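Local coordinates for protein putative metal-dependent hydrolase (Bacillus subtilis, PDB 6KNS) that is a zinc-bound metallo-beta-lactamase fold protein, probably a metal-dependent hydrolase and perhaps related in activity to the endoribonucleases that process tRNA 3' ends, at residues A[33-38]-A[57-62]; A[63-68]-A[138-143]; A[159-164]-A[179-184]. One frame throughout, in Å; residues are numbered along the deposited sequence.

Interaction 1 of 3, residues A[33-38]-A[57-62]. With CA (calcium ion), chain F.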
ATOM      1  N   GLY A  33      26.636   5.487   1.456  1.00 31.96           N
ATOM      2  CA  GLY A  33      27.482   4.338   1.170  1.00 33.48           C
ATOM      3  C   GLY A  33      26.569   3.152   0.977  1.00 32.98           C
ATOM      4  O   GLY A  33      25.612   3.265   0.234  1.00 32.70           O
ATOM      5  N   ASP A  34      26.815   2.046   1.688  1.00 33.74           N
ATOM      6  CA  ASP A  34      25.928   0.847   1.621  1.00 33.49           C
ATOM      7  C   ASP A  34      24.687   0.883   2.525  1.00 31.65           C
ATOM      8  O   ASP A  34      23.860  -0.024   2.464  1.00 29.90           O
ATOM      9  CB  ASP A  34      26.702  -0.436   1.954  1.00 35.14           C
ATOM     10  CG  ASP A  34      27.597  -0.886   0.825  1.00 39.93           C
ATOM     11  OD1 ASP A  34      27.303  -0.529  -0.346  1.00 43.75           O
ATOM     12  OD2 ASP A  34      28.606  -1.603   1.110  1.00 46.60           O
ATOM     13  N   TYR A  35      24.564   1.923   3.348  1.00 30.81           N
ATOM     14  CA  TYR A  35      23.428   2.052   4.254  1.00 29.63           C
ATOM     15  C   TYR A  35      22.221   2.673   3.570  1.00 28.02           C
ATOM     16  O   TYR A  35      22.369   3.665   2.839  1.00 26.90           O
ATOM     17  CB  TYR A  35      23.812   2.886   5.475  1.00 30.28           C
ATOM     18  CG  TYR A  35      22.889   2.684   6.651  1.00 29.04           C
ATOM     19  CD1 TYR A  35      21.885   3.606   6.917  1.00 27.67           C
ATOM     20  CD2 TYR A  35      23.028   1.571   7.501  1.00 29.16           C
ATOM     21  CE1 TYR A  35      21.038   3.446   7.978  1.00 28.10           C
ATOM     22  CE2 TYR A  35      22.164   1.393   8.592  1.00 29.45           C
ATOM     23  CZ  TYR A  35      21.167   2.349   8.809  1.00 28.71           C
ATOM     24  OH  TYR A  35      20.300   2.256   9.830  1.00 29.71           O
ATOM     25  N   SER A  36      21.048   2.069   3.841  1.00 26.40           N
ATOM     26  CA  SER A  36      19.766   2.473   3.322  1.00 26.24           C
ATOM     27  C   SER A  36      18.734   2.592   4.430  1.00 24.96           C
ATOM     28  O   SER A  36      18.450   1.599   5.096  1.00 24.18           O
ATOM     29  CB  SER A  36      19.238   1.434   2.325  1.00 26.04           C
ATOM     30  OG  SER A  36      19.980   1.509   1.119  1.00 31.35           O
ATOM     31  N   LEU A  37      18.158   3.793   4.560  1.00 23.40           N
ATOM     32  CA  LEU A  37      17.118   4.089   5.550  1.00 23.05           C
ATOM     33  C   LEU A  37      15.843   4.559   4.858  1.00 22.02           C
ATOM     34  O   LEU A  37      15.885   5.490   4.078  1.00 23.35           O
ATOM     35  CB  LEU A  37      17.588   5.206   6.494  1.00 23.20           C
ATOM     36  CG  LEU A  37      16.636   5.758   7.557  1.00 22.37           C
ATOM     37  CD1 LEU A  37      16.284   4.646   8.537  1.00 21.06           C
ATOM     38  CD2 LEU A  37      17.233   7.029   8.261  1.00 21.27           C
ATOM     39  N   LEU A  38      14.723   3.935   5.173  1.00 20.99           N
ATOM     40  CA  LEU A  38      13.451   4.346   4.641  1.00 20.65           C
ATOM     41  C   LEU A  38      12.750   5.153   5.722  1.00 19.96           C
ATOM     42  O   LEU A  38      12.561   4.670   6.828  1.00 21.08           O
ATOM     43  CB  LEU A  38      12.589   3.132   4.234  1.00 19.23           C
ATOM     44  CG  LEU A  38      11.173   3.496   3.736  1.00 18.97           C
ATOM     45  CD1 LEU A  38      11.161   4.220   2.404  1.00 16.82           C
ATOM     46  CD2 LEU A  38      10.214   2.296   3.684  1.00 18.78           C
ATOM     47  N   LYS A  57      18.341  -5.392   1.035  1.00 30.79           N
ATOM     48  CA  LYS A  57      19.390  -4.392   1.182  1.00 30.22           C
ATOM     49  C   LYS A  57      18.924  -3.178   1.994  1.00 28.10           C
ATOM     50  O   LYS A  57      19.676  -2.272   2.232  1.00 28.19           O
ATOM     51  CB  LYS A  57      19.915  -3.991  -0.198  1.00 31.07           C
ATOM     52  CG  LYS A  57      20.922  -5.006  -0.752  1.00 34.30           C
ATOM     53  CD  LYS A  57      21.326  -4.659  -2.198  1.00 40.30           C
ATOM     54  CE  LYS A  57      22.161  -5.781  -2.891  1.00 43.98           C
ATOM     55  NZ  LYS A  57      21.960  -5.815  -4.383  1.00 43.24           N
ATOM     56  N   LEU A  58      17.695  -3.198   2.479  1.00 26.22           N
ATOM     57  CA  LEU A  58      17.182  -2.118   3.292  1.00 25.10           C
ATOM     58  C   LEU A  58      17.658  -2.328   4.738  1.00 24.53           C
ATOM     59  O   LEU A  58      17.442  -3.388   5.305  1.00 25.71           O
ATOM     60  CB  LEU A  58      15.659  -2.120   3.166  1.00 24.63           C
ATOM     61  CG  LEU A  58      14.851  -0.942   3.678  1.00 25.70           C
ATOM     62  CD1 LEU A  58      15.131   0.330   2.814  1.00 24.11           C
ATOM     63  CD2 LEU A  58      13.386  -1.362   3.645  1.00 22.76           C
ATOM     64  N   ASP A  59      18.336  -1.350   5.324  1.00 23.92           N
ATOM     65  CA  ASP A  59      18.928  -1.510   6.644  1.00 24.60           C
ATOM     66  C   ASP A  59      18.009  -1.099   7.785  1.00 24.05           C
ATOM     67  O   ASP A  59      18.119  -1.629   8.885  1.00 24.64           O
ATOM     68  CB  ASP A  59      20.215  -0.700   6.764  1.00 25.73           C
ATOM     69  CG  ASP A  59      21.280  -1.138   5.754  1.00 27.62           C
ATOM     70  OD1 ASP A  59      22.092  -2.044   6.058  1.00 28.34           O
ATOM     71  OD2 ASP A  59      21.280  -0.598   4.647  1.00 26.51           O
ATOM     72  N   ALA A  60      17.139  -0.121   7.563  1.00 22.48           N
ATOM     73  CA  ALA A  60      16.255   0.311   8.639  1.00 21.93           C
ATOM     74  C   ALA A  60      15.131   1.133   8.083  1.00 20.26           C
ATOM     75  O   ALA A  60      15.230   1.656   6.989  1.00 20.87           O
ATOM     76  CB  ALA A  60      17.048   1.112   9.703  1.00 22.98           C
ATOM     77  N   VAL A  61      14.049   1.188   8.840  1.00 19.65           N
ATOM     78  CA  VAL A  61      12.905   2.015   8.559  1.00 18.47           C
ATOM     79  C   VAL A  61      12.677   2.882   9.798  1.00 19.34           C
ATOM     80  O   VAL A  61      12.918   2.438  10.909  1.00 19.33           O
ATOM     81  CB  VAL A  61      11.663   1.168   8.307  1.00 18.00           C
ATOM     82  CG1 VAL A  61      10.422   2.057   8.077  1.00 16.24           C
ATOM     83  CG2 VAL A  61      11.885   0.217   7.115  1.00 17.08           C
ATOM     84  N   ILE A  62      12.212   4.113   9.593  1.00 19.16           N
ATOM     85  CA  ILE A  62      11.751   4.965  10.698  1.00 19.41           C
ATOM     86  C   ILE A  62      10.457   5.645  10.280  1.00 18.53           C
ATOM     87  O   ILE A  62      10.328   6.077   9.115  1.00 18.95           O
ATOM     88  CB  ILE A  62      12.820   6.008  11.148  1.00 19.96           C
ATOM     89  CG1 ILE A  62      12.306   6.848  12.316  1.00 20.63           C
ATOM     90  CG2 ILE A  62      13.177   6.973  10.030  1.00 21.35           C
ATOM     91  CD1 ILE A  62      13.470   7.526  13.083  1.00 22.59           C
TER
HETATM   92 CA    CA F 302      22.318  -2.283   2.962  1.00 63.01          CA
HETATM   93  O   HOH W   1      21.447  -0.540   1.333  1.00 35.22           O

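Interaction 2 of 3, residues A[63-68]-A[138-143]. With ZN (zinc ion), chain H.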
ATOM      1  N   LEU A  63       9.525   5.697  11.226  1.00 18.28           N
ATOM      2  CA  LEU A  63       8.166   6.150  11.036  1.00 17.89           C
ATOM      3  C   LEU A  63       7.863   7.410  11.857  1.00 19.12           C
ATOM      4  O   LEU A  63       8.053   7.425  13.057  1.00 19.26           O
ATOM      5  CB  LEU A  63       7.216   5.052  11.499  1.00 17.47           C
ATOM      6  CG  LEU A  63       7.381   3.734  10.753  1.00 16.53           C
ATOM      7  CD1 LEU A  63       6.370   2.723  11.330  1.00 16.40           C
ATOM      8  CD2 LEU A  63       7.190   3.908   9.203  1.00 12.65           C
ATOM      9  N   SER A  64       7.435   8.485  11.185  1.00 18.90           N
ATOM     10  CA  SER A  64       7.160   9.749  11.873  1.00 19.90           C
ATOM     11  C   SER A  64       5.895   9.623  12.747  1.00 19.64           C
ATOM     12  O   SER A  64       5.828  10.214  13.828  1.00 19.99           O
ATOM     13  CB  SER A  64       6.927  10.876  10.872  1.00 19.90           C
ATOM     14  OG  SER A  64       5.875  10.521   9.974  1.00 18.83           O
ATOM     15  N   HIS A  65       4.909   8.883  12.254  1.00 17.97           N
ATOM     16  CA  HIS A  65       3.652   8.695  12.944  1.00 18.30           C
ATOM     17  C   HIS A  65       2.839   7.587  12.290  1.00 18.53           C
ATOM     18  O   HIS A  65       3.249   7.050  11.247  1.00 18.10           O
ATOM     19  CB  HIS A  65       2.857   9.994  13.037  1.00 18.45           C
ATOM     20  CG  HIS A  65       2.288  10.522  11.744  1.00 20.66           C
ATOM     21  ND1 HIS A  65       3.070  10.914  10.676  1.00 18.09           N
ATOM     22  CD2 HIS A  65       1.008  10.842  11.413  1.00 19.92           C
ATOM     23  CE1 HIS A  65       2.284  11.423   9.737  1.00 21.33           C
ATOM     24  NE2 HIS A  65       1.030  11.386  10.156  1.00 16.43           N
ATOM     25  N   TYR A  66       1.711   7.232  12.892  1.00 18.18           N
ATOM     26  CA  TYR A  66       1.006   6.036  12.485  1.00 19.04           C
ATOM     27  C   TYR A  66      -0.282   6.245  11.692  1.00 19.90           C
ATOM     28  O   TYR A  66      -1.108   5.339  11.588  1.00 20.48           O
ATOM     29  CB  TYR A  66       0.723   5.193  13.726  1.00 19.59           C
ATOM     30  CG  TYR A  66       1.993   4.757  14.492  1.00 19.17           C
ATOM     31  CD1 TYR A  66       2.812   3.776  13.975  1.00 19.72           C
ATOM     32  CD2 TYR A  66       2.330   5.297  15.702  1.00 18.77           C
ATOM     33  CE1 TYR A  66       3.930   3.341  14.631  1.00 19.90           C
ATOM     34  CE2 TYR A  66       3.489   4.851  16.405  1.00 19.50           C
ATOM     35  CZ  TYR A  66       4.285   3.889  15.838  1.00 19.60           C
ATOM     36  OH  TYR A  66       5.409   3.376  16.443  1.00 18.24           O
ATOM     37  N   HIS A  67      -0.417   7.390  11.051  1.00 19.80           N
ATOM     38  CA  HIS A  67      -1.495   7.608  10.074  1.00 18.72           C
ATOM     39  C   HIS A  67      -1.264   6.657   8.881  1.00 18.55           C
ATOM     40  O   HIS A  67      -0.115   6.417   8.498  1.00 18.03           O
ATOM     41  CB  HIS A  67      -1.484   9.069   9.590  1.00 17.80           C
ATOM     42  CG  HIS A  67      -2.350  10.000  10.376  1.00 18.28           C
ATOM     43  ND1 HIS A  67      -2.220  11.377  10.306  1.00 17.46           N
ATOM     44  CD2 HIS A  67      -3.417   9.762  11.186  1.00 18.99           C
ATOM     45  CE1 HIS A  67      -3.150  11.944  11.068  1.00 18.93           C
ATOM     46  NE2 HIS A  67      -3.886  10.985  11.614  1.00 19.33           N
ATOM     47  N   HIS A  68      -2.354   6.146   8.296  1.00 18.62           N
ATOM     48  CA  HIS A  68      -2.312   5.158   7.200  1.00 18.41           C
ATOM     49  C   HIS A  68      -1.395   5.525   6.058  1.00 17.81           C
ATOM     50  O   HIS A  68      -0.642   4.695   5.528  1.00 18.15           O
ATOM     51  CB  HIS A  68      -3.701   4.970   6.596  1.00 18.51           C
ATOM     52  CG  HIS A  68      -4.701   4.445   7.548  1.00 19.91           C
ATOM     53  ND1 HIS A  68      -4.529   3.265   8.249  1.00 20.45           N
ATOM     54  CD2 HIS A  68      -5.903   4.952   7.933  1.00 20.79           C
ATOM     55  CE1 HIS A  68      -5.603   3.060   9.004  1.00 20.44           C
ATOM     56  NE2 HIS A  68      -6.436   4.072   8.834  1.00 18.62           N
ATOM     57  N   THR A 138       5.356  17.338  16.507  1.00 25.52           N
ATOM     58  CA  THR A 138       4.613  18.244  15.628  1.00 25.18           C
ATOM     59  C   THR A 138       3.221  18.549  16.215  1.00 25.46           C
ATOM     60  O   THR A 138       2.797  17.932  17.180  1.00 24.83           O
ATOM     61  CB  THR A 138       4.493  17.660  14.215  1.00 24.30           C
ATOM     62  OG1 THR A 138       3.724  16.447  14.230  1.00 22.65           O
ATOM     63  CG2 THR A 138       5.913  17.372  13.618  1.00 23.31           C
ATOM     64  N   ILE A 139       2.524  19.509  15.626  1.00 25.70           N
ATOM     65  CA  ILE A 139       1.157  19.784  15.997  1.00 26.38           C
ATOM     66  C   ILE A 139       0.326  19.049  14.968  1.00 25.24           C
ATOM     67  O   ILE A 139       0.271  19.453  13.814  1.00 25.06           O
ATOM     68  CB  ILE A 139       0.843  21.265  16.003  1.00 27.12           C
ATOM     69  CG1 ILE A 139       1.915  22.033  16.801  1.00 29.19           C
ATOM     70  CG2 ILE A 139      -0.565  21.485  16.560  1.00 26.82           C
ATOM     71  CD1 ILE A 139       1.474  23.448  17.234  1.00 29.98           C
ATOM     72  N   HIS A 140      -0.268  17.926  15.379  1.00 24.71           N
ATOM     73  CA  HIS A 140      -0.962  17.044  14.447  1.00 23.66           C
ATOM     74  C   HIS A 140      -2.045  16.251  15.206  1.00 24.28           C
ATOM     75  O   HIS A 140      -1.959  16.110  16.409  1.00 25.27           O
ATOM     76  CB  HIS A 140       0.071  16.118  13.806  1.00 23.16           C
ATOM     77  CG  HIS A 140      -0.364  15.538  12.515  1.00 22.14           C
ATOM     78  ND1 HIS A 140      -0.806  16.320  11.474  1.00 20.17           N
ATOM     79  CD2 HIS A 140      -0.445  14.252  12.087  1.00 21.46           C
ATOM     80  CE1 HIS A 140      -1.133  15.544  10.456  1.00 17.17           C
ATOM     81  NE2 HIS A 140      -0.925  14.289  10.803  1.00 20.79           N
ATOM     82  N   PRO A 141      -3.102  15.788  14.522  1.00 23.70           N
ATOM     83  CA  PRO A 141      -4.138  15.121  15.315  1.00 23.86           C
ATOM     84  C   PRO A 141      -3.741  13.798  15.954  1.00 23.30           C
ATOM     85  O   PRO A 141      -4.510  13.299  16.730  1.00 23.19           O
ATOM     86  CB  PRO A 141      -5.290  14.885  14.309  1.00 23.94           C
ATOM     87  CG  PRO A 141      -4.924  15.602  13.065  1.00 23.80           C
ATOM     88  CD  PRO A 141      -3.497  16.005  13.124  1.00 23.34           C
ATOM     89  N   VAL A 142      -2.626  13.174  15.554  1.00 23.50           N
ATOM     90  CA  VAL A 142      -2.020  12.072  16.307  1.00 22.41           C
ATOM     91  C   VAL A 142      -0.582  12.450  16.598  1.00 23.17           C
ATOM     92  O   VAL A 142      -0.026  13.342  15.965  1.00 24.42           O
ATOM     93  CB  VAL A 142      -2.061  10.701  15.573  1.00 22.73           C
ATOM     94  CG1 VAL A 142      -3.521  10.200  15.384  1.00 21.50           C
ATOM     95  CG2 VAL A 142      -1.284  10.727  14.230  1.00 22.09           C
ATOM     96  N   THR A 143       0.020  11.780  17.570  1.00 22.44           N
ATOM     97  CA  THR A 143       1.406  11.984  17.920  1.00 22.88           C
ATOM     98  C   THR A 143       2.274  11.831  16.685  1.00 22.17           C
ATOM     99  O   THR A 143       2.153  10.858  15.927  1.00 20.80           O
ATOM    100  CB  THR A 143       1.843  10.955  18.982  1.00 23.42           C
ATOM    101  OG1 THR A 143       0.974  11.080  20.089  1.00 23.06           O
ATOM    102  CG2 THR A 143       3.258  11.181  19.458  1.00 22.29           C
TER
HETATM  103 ZN    ZN H 304      -0.743  12.553   9.375  1.00 24.88          ZN
HETATM  104  O   HOH W   2       1.002   8.429  15.504  1.00 19.29           O

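Interaction 3 of 3, residues A[159-164]-A[179-184]. With ZN (zinc ion), chain H; ZN (zinc ion), chain G.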
ATOM      1  N   THR A 159       9.792  17.603   8.081  1.00 21.00           N
ATOM      2  CA  THR A 159       8.781  18.078   9.018  1.00 20.94           C
ATOM      3  C   THR A 159       7.780  16.992   9.414  1.00 21.34           C
ATOM      4  O   THR A 159       6.993  17.197  10.335  1.00 22.17           O
ATOM      5  CB  THR A 159       7.924  19.235   8.422  1.00 21.84           C
ATOM      6  OG1 THR A 159       7.181  18.740   7.292  1.00 17.95           O
ATOM      7  CG2 THR A 159       8.778  20.417   7.996  1.00 20.64           C
ATOM      8  N   ALA A 160       7.758  15.856   8.716  1.00 20.39           N
ATOM      9  CA  ALA A 160       6.625  14.969   8.812  1.00 20.32           C
ATOM     10  C   ALA A 160       5.365  15.835   8.622  1.00 20.73           C
ATOM     11  O   ALA A 160       5.376  16.797   7.826  1.00 21.15           O
ATOM     12  CB  ALA A 160       6.617  14.201  10.138  1.00 19.25           C
ATOM     13  N   ASP A 161       4.292  15.508   9.331  1.00 20.62           N
ATOM     14  CA  ASP A 161       3.048  16.254   9.229  1.00 20.91           C
ATOM     15  C   ASP A 161       2.910  17.191  10.386  1.00 21.72           C
ATOM     16  O   ASP A 161       3.065  16.776  11.532  1.00 22.58           O
ATOM     17  CB  ASP A 161       1.866  15.318   9.317  1.00 21.05           C
ATOM     18  CG  ASP A 161       1.703  14.450   8.086  1.00 20.90           C
ATOM     19  OD1 ASP A 161       2.613  14.322   7.225  1.00 21.80           O
ATOM     20  OD2 ASP A 161       0.605  13.927   8.000  1.00 17.04           O
ATOM     21  N   SER A 162       2.543  18.434  10.112  1.00 22.07           N
ATOM     22  CA  SER A 162       2.318  19.405  11.192  1.00 22.74           C
ATOM     23  C   SER A 162       1.589  20.636  10.685  1.00 23.30           C
ATOM     24  O   SER A 162       1.725  21.004   9.516  1.00 23.42           O
ATOM     25  CB  SER A 162       3.665  19.844  11.752  1.00 23.30           C
ATOM     26  OG  SER A 162       3.527  20.607  12.940  1.00 22.28           O
ATOM     27  N   SER A 163       0.820  21.275  11.551  1.00 24.58           N
ATOM     28  CA  SER A 163       0.486  22.686  11.345  1.00 25.75           C
ATOM     29  C   SER A 163       1.661  23.518  11.873  1.00 26.32           C
ATOM     30  O   SER A 163       2.593  22.996  12.514  1.00 25.57           O
ATOM     31  CB  SER A 163      -0.817  23.088  12.069  1.00 26.61           C
ATOM     32  OG  SER A 163      -0.713  22.919  13.474  1.00 28.66           O
ATOM     33  N   TYR A 164       1.615  24.811  11.603  1.00 27.01           N
ATOM     34  CA  TYR A 164       2.793  25.662  11.773  1.00 27.35           C
ATOM     35  C   TYR A 164       3.173  25.799  13.261  1.00 27.86           C
ATOM     36  O   TYR A 164       2.290  25.882  14.106  1.00 27.66           O
ATOM     37  CB  TYR A 164       2.579  27.067  11.129  1.00 28.19           C
ATOM     38  CG  TYR A 164       3.737  27.983  11.483  1.00 29.33           C
ATOM     39  CD1 TYR A 164       4.943  27.915  10.786  1.00 29.48           C
ATOM     40  CD2 TYR A 164       3.665  28.810  12.576  1.00 30.65           C
ATOM     41  CE1 TYR A 164       6.021  28.698  11.150  1.00 30.91           C
ATOM     42  CE2 TYR A 164       4.737  29.590  12.956  1.00 33.37           C
ATOM     43  CZ  TYR A 164       5.913  29.521  12.249  1.00 32.90           C
ATOM     44  OH  TYR A 164       6.960  30.311  12.642  1.00 35.93           O
ATOM     45  N   ILE A 179      12.680  19.335   3.896  1.00 21.99           N
ATOM     46  CA  ILE A 179      11.518  18.689   3.337  1.00 21.11           C
ATOM     47  C   ILE A 179      10.290  18.998   4.227  1.00 21.04           C
ATOM     48  O   ILE A 179      10.178  18.502   5.336  1.00 20.25           O
ATOM     49  CB  ILE A 179      11.720  17.193   3.205  1.00 20.54           C
ATOM     50  CG1 ILE A 179      13.040  16.900   2.456  1.00 20.60           C
ATOM     51  CG2 ILE A 179      10.490  16.602   2.493  1.00 19.67           C
ATOM     52  CD1 ILE A 179      13.393  15.378   2.366  1.00 19.66           C
ATOM     53  N   SER A 180       9.386  19.832   3.706  1.00 21.11           N
ATOM     54  CA  SER A 180       8.239  20.301   4.426  1.00 21.34           C
ATOM     55  C   SER A 180       6.988  19.818   3.770  1.00 20.66           C
ATOM     56  O   SER A 180       6.828  19.913   2.561  1.00 20.63           O
ATOM     57  CB  SER A 180       8.168  21.823   4.447  1.00 22.18           C
ATOM     58  OG  SER A 180       7.059  22.235   5.225  1.00 21.22           O
ATOM     59  N   GLU A 181       6.095  19.314   4.601  1.00 21.19           N
ATOM     60  CA  GLU A 181       4.755  19.045   4.190  1.00 21.36           C
ATOM     61  C   GLU A 181       4.175  20.376   3.676  1.00 21.95           C
ATOM     62  O   GLU A 181       4.584  21.467   4.103  1.00 22.10           O
ATOM     63  CB  GLU A 181       3.961  18.425   5.349  1.00 21.35           C
ATOM     64  CG  GLU A 181       3.419  19.363   6.416  1.00 23.28           C
ATOM     65  CD  GLU A 181       1.893  19.265   6.492  1.00 25.23           C
ATOM     66  OE1 GLU A 181       1.197  19.970   5.707  1.00 25.46           O
ATOM     67  OE2 GLU A 181       1.404  18.447   7.309  1.00 23.75           O
ATOM     68  N   CYS A 182       3.270  20.272   2.720  1.00 21.51           N
ATOM     69  CA  CYS A 182       2.632  21.428   2.166  1.00 22.21           C
ATOM     70  C   CYS A 182       1.295  21.023   1.596  1.00 21.68           C
ATOM     71  O   CYS A 182       1.083  21.099   0.409  1.00 22.69           O
ATOM     72  CB  CYS A 182       3.553  21.997   1.091  1.00 23.10           C
ATOM     73  SG  CYS A 182       3.065  23.578   0.432  1.00 27.96           S
ATOM     74  N   ASN A 183       0.385  20.593   2.446  1.00 21.02           N
ATOM     75  CA  ASN A 183      -0.865  20.009   1.994  1.00 20.93           C
ATOM     76  C   ASN A 183      -1.888  21.064   1.543  1.00 21.77           C
ATOM     77  O   ASN A 183      -2.881  20.699   0.950  1.00 20.84           O
ATOM     78  CB  ASN A 183      -1.469  19.143   3.114  1.00 20.25           C
ATOM     79  CG  ASN A 183      -2.217  17.911   2.572  1.00 22.78           C
ATOM     80  OD1 ASN A 183      -2.926  17.978   1.558  1.00 26.16           O
ATOM     81  ND2 ASN A 183      -2.034  16.803   3.212  1.00 20.05           N
ATOM     82  N   PHE A 184      -1.648  22.350   1.849  1.00 21.99           N
ATOM     83  CA  PHE A 184      -2.584  23.446   1.547  1.00 23.19           C
ATOM     84  C   PHE A 184      -1.949  24.615   0.801  1.00 23.90           C
ATOM     85  O   PHE A 184      -0.750  24.836   0.928  1.00 23.65           O
ATOM     86  CB  PHE A 184      -3.222  23.962   2.849  1.00 24.58           C
ATOM     87  CG  PHE A 184      -4.223  23.013   3.438  1.00 24.90           C
ATOM     88  CD1 PHE A 184      -5.554  23.158   3.189  1.00 29.92           C
ATOM     89  CD2 PHE A 184      -3.819  21.965   4.233  1.00 27.04           C
ATOM     90  CE1 PHE A 184      -6.494  22.253   3.736  1.00 31.75           C
ATOM     91  CE2 PHE A 184      -4.731  21.056   4.767  1.00 26.34           C
ATOM     92  CZ  PHE A 184      -6.061  21.205   4.533  1.00 28.82           C
TER
HETATM   93 ZN    ZN H 304      -0.743  12.553   9.375  1.00 24.88          ZN
HETATM   94 ZN    ZN G 303       0.292  12.383   6.389  1.00 29.88          ZN

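Interaction 1 of 3, residues A[33-38]-A[57-62]
Asp-59 reaches across to Tyr-35 and Ser-36, and its carboxylate also meets a calcium ion. Its CB lies over one face of the Tyr-35 ring, displaced toward the rim and 3.4 Å from CE2, a CH-pi contact. Beyond CB, CG continues alongside the same face near CD2, with the carboxylate plane 17° from the ring plane, so the flat groups stack. At the tip, OD2 turns to the calcium ion at 2.6 Å and also accepts the N-H of Ser-36 at 2.8 Å, on its anti side and out of the carboxylate plane. OD1 stays by Tyr-35 CD2, 4.0 Å away, and is not a calcium ligand. With CG beside the backbone N (chi1 -61°), the carboxylate is turned toward the metal, away from the strand that begins at Ala-60. Asp-34 O, Lys-57 O and a water complete the calcium ligands found here; that water also donates to Ser-36 OG. Past the metal the backbones pair as parallel strands. Ser-36 O accepts from the N-H groups of both Asp-59 and Ala-60, then Leu-38 N bonds to Ala-60 O at 3.0 Å and Ile-62 N to Leu-38 O at 2.8 Å. Leu-37 CD1 packs 3.8 Å from Ala-60 CB on one face of the sheet, where strand 131-137 covers Leu-37, while on the other Leu-38 CB meets Leu-58 CD1 and Val-61 CG2. Strands 35-39 and 60-62, joined through helix 45-49, form a beta-alpha-beta unit in one of the two sheets of the metallo-beta-lactamase fold, and calcium links the loops leading into both strands.

Interaction 2 of 3, residues A[63-68]-A[138-143]
His-65 and His-67 face His-140 across a zinc ion, and metal coordination dominates the contact. The zinc is bound by His-67 ND1 at 2.1 Å, and by His-65 NE2 and His-140 NE2 at 2.3 Å each. His-67 thus uses the ring nitrogen nearer its backbone, unlike the other two; Asp-161 supplies the fourth ligand. His-65 CG sits between its backbone N and carbonyl carbon (chi1 70°), putting the ring toward residues 138-143.

Ring contacts follow from the shared metal. The edge of His-140 is directed toward the face of His-65 in an offset edge-to-face pair, the planes at 89°. His-67 and His-140 approach from opposite directions and meet rim to rim, with neither ring over the other. Apolar packing comes from Val-142, whose CG2 sits over the centre of the His-67 ring, 3.7 Å from the centroid and almost on its normal. The same methyl touches the edge of His-65 at CD2, 3.6 Å away, so it fills the corner between two ligands. Thr-143 O lies against His-65 CB at 3.1 Å.

Polar contacts further restrain the rings. The ND1 of His-65 donates to Ser-64 OG at 2.9 Å, nearly in the ring plane, which restrains rotation of the imidazole while leaving NE2 to the metal. His-140 is held likewise, its ND1 bonding to Gly-194 O. No direct hydrogen bond crosses between the segments; a water bridges them instead, accepting from Tyr-66 N and donating to Thr-143 O.

His-65 and His-67 are the first two histidines of the HxHxDH motif of this superfamily; His-140 and Asp-161 complete this zinc site from elsewhere in the chain. Ser-64 OG and Gly-194 O act as second-shell acceptors, and would be expected to make their histidines stronger electron donors to the zinc.

Interaction 3 of 3, residues A[159-164]-A[179-184]
Thr-159 and Glu-181 make the close-fitting part of this buried contact. Thr-159 N donates to Ile-179 O at 2.9 Å, and its hydroxyl is gripped twice: OG1 accepts the nearly straight N-H bond from Glu-181 at 3.0 Å and donates to Ala-160 O at 2.7 Å. Lying between the backbone N and the carbonyl carbon (chi1 64°), OG1 faces strand 177-181, while CG2 packs against Ser-180 CA. Glu-181 sends its side chain back across the turn. Its CB lies 3.3 Å from Ala-160 O, the chain bends at chi2, and OE2 accepts Ser-162 N from above the carboxylate plane at 3.0 Å. His-195 also bonds to OE2 and Met-196 N to OE1, so both carboxylate oxygens have partners.

In the metallo-beta-lactamase fold this turn, following strand 155-158 beside the parallel strand 177-181, carries the bridging aspartate of the two-metal site. Asp-161 OD2 binds both zinc ions, 2.4 Å from the one held by His-140 and 2.2 Å from the second. Glu-181 holds the backbone just after that ligand through the Ser-162 N bond, and its CB packs by Ala-160 O just before it. Asp-161 OD1 and Glu-181 OE2 come within 4.3 Å, a like-charge approach that the zinc ions and His-195 probably moderate.

Toward the ends of both segments the contact opens out. Beyond Ser-162 and Glu-181 the chains diverge: Tyr-164 leaves to pack on helix 198-208, whereas the partly exposed Phe-184 lies against Phe-86 of the second subunit.

In the fold
The three contacts follow one another along the chain, each closing before the next opens. Interaction 1 belongs to the sheet containing strands 35-39 and 60-62, and its second segment runs directly into residues 63-68 of interaction 2. Residues 138-143 and interaction 3 are attached to the other sheet, so interaction 2 joins loops from the two halves of the fold. Interactions 2 and 3, centres about 11 Å apart, share one zinc ion and meet at Thr-138 and Asp-161. The centre of interaction 1 lies about 22 Å and 24 Å from theirs, placing this calcium ion apart from the paired zincs.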